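Local coordinates for protein dUTPase (Streptococcus mutans, PDB 3H6X) that probably hydrolyses dUTP to dUMP and diphosphate as a trimeric enzyme of the dUTPase family with a jelly-roll beta-barrel fold, at residues Tyr30-Ala35 / Val48-Lys53; Ile99-Lys104 / Glu117-Gly122. All blocks are in the same frame, centred on the assembly; numbering follows the deposited sequence.

Contact 1 of 2, residues Tyr30-Ala35 / Val48-Lys53; sequences YDLKVA and VPTGVK
Ala35, just past strand 30-33, sets its methyl against the turn that links strands 45-49 and 52-55 of the jelly-roll barrel. Ala35 CB stands 3.5 Å from Gly51 N and also lies against the Pro49 ring, and Gly51, with positive phi and no side chain, leaves room for so close an approach. The same alanine donates its N-H to Pro49 O (2.9 Å between Ala35 N and Pro49 O); the donor sits above the carbonyl plane, 37° out of it. Behind it, Val34 faces Val48 at an oblique angle: CG1 of Val48, anti to its own backbone N (chi1 179°), reaches between the two methyls of Val34 and lies 3.9 Å from Val34 CG2. At the other end, CD2 of Leu32 bridges Thr50 CG2 (3.8 Å) and Val52 CG2 (4.0 Å), while Phe7 of strand 6-9 packs on both Leu32 and Val52. Between these apolar ends the backbones meet: Thr50 CA-H points at Lys33 O, 3.2 Å from Thr50 CA, and a water joins Lys33 N to Thr50 O. With the Ala35 bond these meet part of the backbones' polar need; Thr50 OG1 is buried without a hydrogen-bond partner, and the rest is aliphatic packing.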
ATOM      1  N   TYR B  30       2.381  14.444  -0.884  1.00  5.29           N
ATOM      2  CA  TYR B  30       2.576  15.576   0.022  1.00  5.50           C
ATOM      3  C   TYR B  30       3.220  15.042   1.274  1.00  7.15           C
ATOM      4  O   TYR B  30       2.733  14.083   1.861  1.00  7.00           O
ATOM      5  CB  TYR B  30       1.219  16.211   0.374  1.00  6.74           C
ATOM      6  CG  TYR B  30       0.645  16.954  -0.804  1.00  5.81           C
ATOM      7  CD1 TYR B  30      -0.110  16.293  -1.764  1.00  6.47           C
ATOM      8  CD2 TYR B  30       0.901  18.316  -0.982  1.00  7.75           C
ATOM      9  CE1 TYR B  30      -0.597  16.967  -2.873  1.00  7.30           C
ATOM     10  CE2 TYR B  30       0.416  18.998  -2.085  1.00  7.23           C
ATOM     11  CZ  TYR B  30      -0.328  18.314  -3.023  1.00  7.45           C
ATOM     12  OH  TYR B  30      -0.815  18.971  -4.120  1.00  7.40           O
ATOM     13  N   ASP B  31       4.327  15.651   1.692  1.00  7.49           N
ATOM     14  CA  ASP B  31       5.081  15.079   2.812  1.00  8.18           C
ATOM     15  C   ASP B  31       4.540  15.574   4.149  1.00  9.61           C
ATOM     16  O   ASP B  31       4.684  16.748   4.484  1.00 11.31           O
ATOM     17  CB  ASP B  31       6.571  15.407   2.667  1.00 12.06           C
ATOM     18  CG  ASP B  31       7.193  14.747   1.434  1.00 13.90           C
ATOM     19  OD1 ASP B  31       6.946  13.540   1.217  1.00 15.94           O
ATOM     20  OD2 ASP B  31       7.942  15.426   0.708  1.00 18.76           O
ATOM     21  N   LEU B  32       3.924  14.666   4.904  1.00  6.23           N
ATOM     22  CA  LEU B  32       3.435  14.974   6.243  1.00  5.56           C
ATOM     23  C   LEU B  32       4.580  14.860   7.247  1.00  7.31           C
ATOM     24  O   LEU B  32       5.504  14.060   7.075  1.00  7.07           O
ATOM     25  CB  LEU B  32       2.268  14.042   6.632  1.00  5.42           C
ATOM     26  CG  LEU B  32       0.902  14.384   6.027  1.00  7.04           C
ATOM     27  CD1 LEU B  32       0.814  13.959   4.570  1.00  8.53           C
ATOM     28  CD2 LEU B  32      -0.195  13.690   6.830  1.00  5.63           C
ATOM     29  N   LYS B  33       4.521  15.678   8.291  1.00  6.19           N
ATOM     30  CA  LYS B  33       5.632  15.790   9.232  1.00  8.20           C
ATOM     31  C   LYS B  33       5.196  15.420  10.642  1.00  9.00           C
ATOM     32  O   LYS B  33       4.007  15.385  10.939  1.00  8.38           O
ATOM     33  CB  LYS B  33       6.166  17.221   9.222  1.00  6.91           C
ATOM     34  CG  LYS B  33       6.893  17.594   7.923  1.00  9.06           C
ATOM     35  CD  LYS B  33       7.214  19.089   7.873  1.00 11.46           C
ATOM     36  CE  LYS B  33       8.079  19.408   6.649  1.00 15.82           C
ATOM     37  NZ  LYS B  33       8.340  20.880   6.536  1.00 20.86           N
ATOM     38  N   VAL B  34       6.183  15.127  11.492  1.00  6.64           N
ATOM     39  CA  VAL B  34       5.964  14.798  12.888  1.00  7.55           C
ATOM     40  C   VAL B  34       5.628  16.061  13.661  1.00  7.44           C
ATOM     41  O   VAL B  34       6.385  17.010  13.619  1.00  9.97           O
ATOM     42  CB  VAL B  34       7.240  14.128  13.460  1.00  8.31           C
ATOM     43  CG1 VAL B  34       7.089  13.885  14.953  1.00  9.28           C
ATOM     44  CG2 VAL B  34       7.502  12.805  12.713  1.00  8.85           C
ATOM     45  N   ALA B  35       4.488  16.081  14.359  1.00  6.97           N
ATOM     46  CA  ALA B  35       3.989  17.340  14.940  1.00  8.69           C
ATOM     47  C   ALA B  35       4.711  17.705  16.235  1.00 10.64           C
ATOM     48  O   ALA B  35       4.853  18.872  16.592  1.00 11.63           O
ATOM     49  CB  ALA B  35       2.503  17.246  15.202  1.00  9.09           C
ATOM     50  N   VAL B  48       1.970   8.330  15.559  1.00  7.57           N
ATOM     51  CA  VAL B  48       2.754   9.559  15.518  1.00  8.39           C
ATOM     52  C   VAL B  48       1.847  10.688  14.990  1.00  8.16           C
ATOM     53  O   VAL B  48       1.328  10.586  13.881  1.00  7.78           O
ATOM     54  CB  VAL B  48       3.967   9.366  14.601  1.00  7.08           C
ATOM     55  CG1 VAL B  48       4.818  10.650  14.502  1.00  8.23           C
ATOM     56  CG2 VAL B  48       4.803   8.176  15.105  1.00  7.80           C
ATOM     57  N   PRO B  49       1.676  11.763  15.772  1.00  7.56           N
ATOM     58  CA  PRO B  49       0.847  12.885  15.320  1.00  9.12           C
ATOM     59  C   PRO B  49       1.497  13.679  14.211  1.00  6.44           C
ATOM     60  O   PRO B  49       2.690  13.875  14.178  1.00  6.23           O
ATOM     61  CB  PRO B  49       0.747  13.770  16.573  1.00  8.15           C
ATOM     62  CG  PRO B  49       2.033  13.512  17.299  1.00  9.95           C
ATOM     63  CD  PRO B  49       2.332  12.050  17.064  1.00 10.66           C
ATOM     64  N   THR B  50       0.649  14.185  13.324  1.00  4.89           N
ATOM     65  CA  THR B  50       1.069  14.831  12.126  1.00  6.60           C
ATOM     66  C   THR B  50       0.629  16.317  12.191  1.00  5.97           C
ATOM     67  O   THR B  50       1.117  17.175  11.452  1.00  6.32           O
ATOM     68  CB  THR B  50       0.344  13.982  11.094  1.00 16.83           C
ATOM     69  OG1 THR B  50       1.232  13.166  10.320  1.00 13.04           O
ATOM     70  CG2 THR B  50      -0.744  14.653  10.424  1.00  3.16           C
ATOM     71  N   GLY B  51      -0.277  16.623  13.119  1.00  5.45           N
ATOM     72  CA  GLY B  51      -0.727  17.999  13.317  1.00  6.88           C
ATOM     73  C   GLY B  51      -1.731  18.529  12.303  1.00  7.05           C
ATOM     74  O   GLY B  51      -2.222  19.659  12.442  1.00  6.44           O
ATOM     75  N   VAL B  52      -2.081  17.707  11.312  1.00  5.37           N
ATOM     76  CA  VAL B  52      -2.984  18.168  10.254  1.00  5.41           C
ATOM     77  C   VAL B  52      -4.210  17.284  10.031  1.00  5.90           C
ATOM     78  O   VAL B  52      -4.239  16.123  10.432  1.00  5.44           O
ATOM     79  CB  VAL B  52      -2.237  18.337   8.904  1.00  5.44           C
ATOM     80  CG1 VAL B  52      -1.130  19.397   9.023  1.00  7.39           C
ATOM     81  CG2 VAL B  52      -1.688  17.004   8.400  1.00  6.70           C
ATOM     82  N   LYS B  53      -5.236  17.880   9.427  1.00  4.76           N
ATOM     83  CA  LYS B  53      -6.417  17.157   8.963  1.00  5.30           C
ATOM     84  C   LYS B  53      -6.543  17.430   7.471  1.00  6.85           C
ATOM     85  O   LYS B  53      -5.903  18.343   6.952  1.00  5.91           O
ATOM     86  CB  LYS B  53      -7.667  17.647   9.699  1.00  6.25           C
ATOM     87  CG  LYS B  53      -7.818  19.175   9.684  1.00  7.32           C
ATOM     88  CD  LYS B  53      -8.976  19.639  10.599  1.00  8.38           C
ATOM     89  CE  LYS B  53      -9.093  21.165  10.585  1.00  9.31           C
ATOM     90  NZ  LYS B  53     -10.095  21.658  11.622  1.00 10.85           N
TER
HETATM   91  O   HOH W   1       2.301  17.332   8.877  1.00  6.76           O

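Contact 2 of 2, residues Ile99-Lys104 / Glu117-Gly122; sequences IFAQMK and ERVVQG
Ala101 and Val120 meet methyl to methyl, Ala101 CB lying 3.8 Å from Val120 CG1. Beside them Met103, a selenomethionine here, runs past Val119 in the opposite sense, its SE 4.1 Å and its CG 4.2 Å from Val119 CG2. In Val119 a chi1 of 64° sets CG1 between the backbone N and the carbonyl carbon and leaves CG2 anti to N, directed at the facing strand. The bend of the Met103 chain at chi2 (-63°) brings SE to Val119 CG2 and to 4.4 Å from Val120 CG1; the further bend at chi3 turns only the terminal CE. The residue types fit their places: alanine is short where the opposing valine comes close, while the long, flexible and polarisable methionine spans the remaining distance. No hydrogen bond crosses, and the strand axes pass 8.2 Å apart at 118°, so the strands meet through side chains as members of two facing sheets.

Behind this shell, backbone bonds from Ala101 to Val48 and from Met103 to Val46 fix strand 100-105 in its sheet, and alternation along the strand sends both residues inward. The other strand breaks alternation, for the successive residues Val119 and Val120 both point at the opposing sheet. Both are backbone-bonded to Leu32 on strand 30-33, and Val119 has a helix-like psi, so the pair forms a classic beta bulge opposite Leu32. The carbonyl of Val119, turned by the bulge, accepts a hydrogen bond from Asn70 ND2 in helix 69-74. Two antiparallel sheets closing face to face on an aliphatic interior are characteristic of the jelly-roll beta-barrel of trimeric dUTPases.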
ATOM      1  N   ILE B  99      -4.669  13.464  11.606  1.00  5.17           N
ATOM      2  CA  ILE B  99      -4.049  12.315  10.971  1.00  6.61           C
ATOM      3  C   ILE B  99      -2.839  11.849  11.779  1.00  5.77           C
ATOM      4  O   ILE B  99      -1.990  12.655  12.144  1.00  6.50           O
ATOM      5  CB  ILE B  99      -3.598  12.687   9.545  1.00  6.03           C
ATOM      6  CG1 ILE B  99      -4.825  12.957   8.663  1.00  5.79           C
ATOM      7  CG2 ILE B  99      -2.719  11.572   8.939  1.00  7.46           C
ATOM      8  CD1 ILE B  99      -4.477  13.673   7.374  1.00  6.94           C
ATOM      9  N   PHE B 100      -2.833  10.561  12.132  1.00  7.46           N
ATOM     10  CA  PHE B 100      -1.695   9.914  12.786  1.00  7.45           C
ATOM     11  C   PHE B 100      -1.094   8.874  11.854  1.00  8.84           C
ATOM     12  O   PHE B 100      -1.823   8.228  11.087  1.00 11.37           O
ATOM     13  CB  PHE B 100      -2.134   9.199  14.065  1.00  9.21           C
ATOM     14  CG  PHE B 100      -2.510  10.120  15.188  1.00  9.56           C
ATOM     15  CD1 PHE B 100      -3.768  10.699  15.229  1.00 11.29           C
ATOM     16  CD2 PHE B 100      -1.613  10.382  16.224  1.00  9.13           C
ATOM     17  CE1 PHE B 100      -4.124  11.553  16.275  1.00 11.04           C
ATOM     18  CE2 PHE B 100      -1.967  11.205  17.271  1.00 12.26           C
ATOM     19  CZ  PHE B 100      -3.219  11.805  17.291  1.00 11.60           C
ATOM     20  N   ALA B 101       0.223   8.707  11.940  1.00  6.76           N
ATOM     21  CA  ALA B 101       0.928   7.629  11.238  1.00  7.84           C
ATOM     22  C   ALA B 101       1.287   6.522  12.235  1.00  7.29           C
ATOM     23  O   ALA B 101       1.980   6.766  13.220  1.00  8.63           O
ATOM     24  CB  ALA B 101       2.188   8.182  10.584  1.00  9.51           C
ATOM     25  N   GLN B 102       0.787   5.317  12.004  1.00  6.88           N
ATOM     26  CA  GLN B 102       1.040   4.195  12.910  1.00  8.03           C
ATOM     27  C   GLN B 102       2.379   3.533  12.573  1.00  8.21           C
ATOM     28  O   GLN B 102       2.463   2.732  11.639  1.00  7.71           O
ATOM     29  CB  GLN B 102      -0.109   3.189  12.782  1.00  8.77           C
ATOM     30  CG  GLN B 102      -0.218   2.192  13.933  1.00 12.44           C
ATOM     31  CD  GLN B 102      -1.347   1.195  13.726  1.00 16.27           C
ATOM     32  OE1 GLN B 102      -2.382   1.509  13.131  1.00 18.91           O
ATOM     33  NE2 GLN B 102      -1.141  -0.028  14.208  1.00 17.73           N
HETATM   34  N   MSE B 103       3.420   3.892  13.324  1.00  6.83           N
HETATM   35  CA  MSE B 103       4.791   3.494  12.972  1.00  6.54           C
HETATM   36  C   MSE B 103       5.296   2.434  13.949  1.00  8.42           C
HETATM   37  O   MSE B 103       5.072   2.543  15.162  1.00  9.86           O
HETATM   38  CB  MSE B 103       5.722   4.695  13.024  1.00  7.76           C
HETATM   39  CG  MSE B 103       5.251   5.900  12.238  1.00  7.99           C
HETATM   40 SE   MSE B 103       5.141   5.494  10.334  0.85  9.73          SE
HETATM   41  CE  MSE B 103       7.005   5.010  10.017  1.00 10.49           C
ATOM     42  N   LYS B 104       5.964   1.417  13.411  1.00  7.72           N
ATOM     43  CA  LYS B 104       6.594   0.387  14.233  1.00  7.59           C
ATOM     44  C   LYS B 104       8.108   0.503  14.149  1.00  8.91           C
ATOM     45  O   LYS B 104       8.673   0.675  13.073  1.00  7.19           O
ATOM     46  CB  LYS B 104       6.170  -1.021  13.797  1.00  8.72           C
ATOM     47  CG  LYS B 104       6.841  -2.103  14.659  1.00 10.42           C
ATOM     48  CD  LYS B 104       6.259  -3.483  14.413  1.00 16.05           C
ATOM     49  CE  LYS B 104       7.073  -4.537  15.154  1.00 18.33           C
ATOM     50  NZ  LYS B 104       6.442  -5.890  15.020  1.00 19.15           N
ATOM     51  N   GLU B 117      10.198  16.442  11.307  1.00 10.12           N
ATOM     52  CA  GLU B 117      10.743  15.401  10.432  1.00 10.64           C
ATOM     53  C   GLU B 117       9.641  14.838   9.545  1.00  9.37           C
ATOM     54  O   GLU B 117       8.523  14.619  10.009  1.00 10.59           O
ATOM     55  CB  GLU B 117      11.368  14.258  11.242  1.00 14.46           C
ATOM     56  CG  GLU B 117      12.762  14.553  11.774  1.00 23.68           C
ATOM     57  CD  GLU B 117      13.386  13.368  12.514  1.00 26.50           C
ATOM     58  OE1 GLU B 117      12.709  12.350  12.732  1.00 29.08           O
ATOM     59  OE2 GLU B 117      14.572  13.457  12.875  1.00 44.07           O
ATOM     60  N   ARG B 118       9.944  14.606   8.269  1.00  8.30           N
ATOM     61  CA  ARG B 118       8.940  14.033   7.374  1.00  8.12           C
ATOM     62  C   ARG B 118       8.756  12.551   7.681  1.00  9.96           C
ATOM     63  O   ARG B 118       9.723  11.828   7.904  1.00 11.95           O
ATOM     64  CB  ARG B 118       9.346  14.260   5.914  1.00  9.51           C
ATOM     65  CG  ARG B 118       9.390  15.737   5.561  1.00  9.43           C
ATOM     66  CD  ARG B 118       9.834  15.937   4.126  1.00 13.35           C
ATOM     67  NE  ARG B 118      11.271  15.731   3.970  1.00 14.15           N
ATOM     68  CZ  ARG B 118      11.875  15.659   2.789  1.00 19.73           C
ATOM     69  NH1 ARG B 118      11.160  15.794   1.673  1.00 14.21           N
ATOM     70  NH2 ARG B 118      13.189  15.462   2.731  1.00 13.06           N
ATOM     71  N   VAL B 119       7.517  12.096   7.700  1.00  6.60           N
ATOM     72  CA  VAL B 119       7.233  10.745   8.197  1.00  7.76           C
ATOM     73  C   VAL B 119       6.432   9.889   7.209  1.00  8.15           C
ATOM     74  O   VAL B 119       6.716   8.705   7.052  1.00  7.16           O
ATOM     75  CB  VAL B 119       6.570  10.768   9.609  1.00  7.51           C
ATOM     76  CG1 VAL B 119       5.179  11.442   9.571  1.00  8.65           C
ATOM     77  CG2 VAL B 119       6.490   9.347  10.188  1.00  9.37           C
ATOM     78  N   VAL B 120       5.443  10.477   6.538  1.00  6.00           N
ATOM     79  CA  VAL B 120       4.719   9.725   5.520  1.00  5.16           C
ATOM     80  C   VAL B 120       4.409  10.643   4.343  1.00  6.80           C
ATOM     81  O   VAL B 120       4.555  11.855   4.460  1.00  7.90           O
ATOM     82  CB  VAL B 120       3.389   9.101   6.033  1.00  6.27           C
ATOM     83  CG1 VAL B 120       3.656   8.008   7.074  1.00  8.12           C
ATOM     84  CG2 VAL B 120       2.489  10.178   6.593  1.00  7.01           C
ATOM     85  N   GLN B 121       4.043  10.075   3.197  1.00  6.43           N
ATOM     86  CA  GLN B 121       3.593  10.905   2.083  1.00  6.15           C
ATOM     87  C   GLN B 121       2.123  10.647   1.782  1.00  7.15           C
ATOM     88  O   GLN B 121       1.670   9.509   1.787  1.00 10.12           O
ATOM     89  CB  GLN B 121       4.435  10.662   0.845  1.00  8.57           C
ATOM     90  CG  GLN B 121       4.497   9.237   0.388  1.00  8.51           C
ATOM     91  CD  GLN B 121       5.591   9.031  -0.663  1.00 14.21           C
ATOM     92  OE1 GLN B 121       5.690   9.800  -1.599  1.00 14.80           O
ATOM     93  NE2 GLN B 121       6.410   8.000  -0.496  1.00 11.96           N
ATOM     94  N   GLY B 122       1.372  11.713   1.541  1.00  5.92           N
ATOM     95  CA  GLY B 122      -0.049  11.569   1.279  1.00  5.73           C
ATOM     96  C   GLY B 122      -0.375  11.849  -0.183  1.00  6.76           C
ATOM     97  O   GLY B 122       0.089  12.838  -0.750  1.00  7.28           O
TER

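Both contacts lie in the middle of the same barrel, their centres about 6 Å apart. Strands 30-33 and 118-126 are neighbours in one sheet, 45-49 and 100-105 in the other. Contact 2 joins these sheets directly, purely by buried side chains; contact 1 joins the end of strand 30-33 to strand 45-49 and the turn leading into strand 52-55, which pairs with strand 6-9. There the backbones come close enough for direct and water-mediated bonding, and Lys33 and Ala35 are partly exposed, in keeping with the bound water. Probable ladder hydrogen bonds, Tyr30 O to Gly122 N (2.8 Å) and Val48 N to Ala101 O (2.8 Å), tie the two contacts together.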